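Local coordinates for defective in germ line development protein 3, isoform a (Caenorhabditis elegans, PDB 3N89) that builds a globular platform from four of its KH domains and probably takes part in RNA binding during germline development, at residues 158-161 with 162-165. Residues are numbered along the deposited sequence; the frame is centred on the assembly and turned at random.
Sequences EKNQ and HELI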
# COMPACT_ATOMS: atom_id res chain seq x y z
N GLU A 158 -4.05 -9.89 6.60
CA GLU A 158 -2.82 -9.51 7.27
C GLU A 158 -2.85 -9.84 8.77
O GLU A 158 -1.94 -10.48 9.30
N LYS A 159 -3.91 -9.40 9.45
CA LYS A 159 -4.04 -9.62 10.89
C LYS A 159 -3.98 -11.08 11.34
O LYS A 159 -3.74 -11.35 12.52
CB LYS A 159 -5.35 -8.99 11.40
CG LYS A 159 -6.60 -9.65 10.85
CD LYS A 159 -7.86 -9.08 11.47
CE LYS A 159 -8.00 -9.53 12.91
NZ LYS A 159 -9.24 -8.97 13.55
N ASN A 160 -4.19 -12.02 10.42
CA ASN A 160 -4.15 -13.45 10.74
C ASN A 160 -2.87 -14.11 10.22
O ASN A 160 -2.81 -15.34 10.05
CB ASN A 160 -5.35 -14.16 10.12
CG ASN A 160 -6.67 -13.69 10.69
OD1 ASN A 160 -7.66 -13.61 9.97
ND2 ASN A 160 -6.70 -13.39 11.99
N GLN A 161 -1.84 -13.31 9.99
CA GLN A 161 -0.56 -13.80 9.49
C GLN A 161 0.06 -14.90 10.37
O GLN A 161 0.85 -15.71 9.90
CB GLN A 161 0.41 -12.63 9.37
CG GLN A 161 1.60 -12.89 8.49
CD GLN A 161 2.38 -11.62 8.20
OE1 GLN A 161 3.11 -11.12 9.06
NE2 GLN A 161 2.20 -11.08 7.00
N HIS A 162 -0.29 -14.90 11.65
CA HIS A 162 0.24 -15.90 12.56
C HIS A 162 -0.46 -17.22 12.27
O HIS A 162 0.16 -18.28 12.25
CB HIS A 162 -0.02 -15.48 14.01
CG HIS A 162 0.49 -16.46 15.02
ND1 HIS A 162 -0.35 -17.16 15.87
CD2 HIS A 162 1.75 -16.84 15.34
CE1 HIS A 162 0.38 -17.92 16.67
NE2 HIS A 162 1.65 -17.74 16.37
N GLU A 163 -1.76 -17.13 12.02
CA GLU A 163 -2.55 -18.31 11.70
C GLU A 163 -2.11 -18.96 10.39
O GLU A 163 -2.10 -20.19 10.27
CB GLU A 163 -4.03 -17.95 11.60
CG GLU A 163 -4.72 -17.64 12.93
CD GLU A 163 -6.20 -17.34 12.76
OE1 GLU A 163 -6.87 -18.08 12.00
OE2 GLU A 163 -6.70 -16.38 13.39
N LEU A 164 -1.74 -18.15 9.40
CA LEU A 164 -1.31 -18.69 8.12
C LEU A 164 0.03 -19.39 8.20
O LEU A 164 0.18 -20.53 7.75
CB LEU A 164 -1.27 -17.59 7.06
CG LEU A 164 -0.98 -18.05 5.62
CD1 LEU A 164 -1.61 -17.08 4.65
CD2 LEU A 164 0.52 -18.18 5.39
N ILE A 165 1.02 -18.72 8.77
CA ILE A 165 2.35 -19.32 8.90
C ILE A 165 2.27 -20.69 9.57
O ILE A 165 2.79 -21.67 9.06
CB ILE A 165 3.29 -18.42 9.72
CG1 ILE A 165 3.50 -17.09 8.99
CG2 ILE A 165 4.61 -19.14 9.95
CD1 ILE A 165 4.53 -16.17 9.62
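The flat groups of Asn160 and Glu163 run side by side and point the same way, the amide and carboxylate planes turned 38° apart. OE2 of Glu163 lies over one face of the Asn160 amide, 3.3 Å from ND2 of Asn160. The N-H bonds lie in the amide plane and do not point at it, so the pair is not a hydrogen bond. In both residues CG sits anti to the carbonyl carbon (chi1 -63° and -73°); with the two residues one turn apart, this shared torsion lets the chains run alongside each other. The other carboxylate oxygen, OE1, is hydrogen-bonded to ND2 of Asn133, which also touches the Asn160 side chain. With an alanine at Glu163 the carboxylate is gone, and the Asn133 amide would probably lose this acceptor while the Asn160 amide becomes freer to turn. This is the start of helix 161-175 in the KH3 domain, second of the four in this structure, just after strand 149-157. Asn160 holds the N-cap position, yet its side chain makes no capping bond. Its carbonyl O starts the helical bonding, accepting from Leu164 N at 3.1 Å and weakly from Glu163 N. One residue on, Gln161 O takes the N-H of Ile165, and CG1 of Ile165 lies beside the same oxygen. Ile165 also packs on Leu249 of helix 245-257, as does Gln161, while Leu164 turns to the sheet, against Phe106, Ile154 and Ala156.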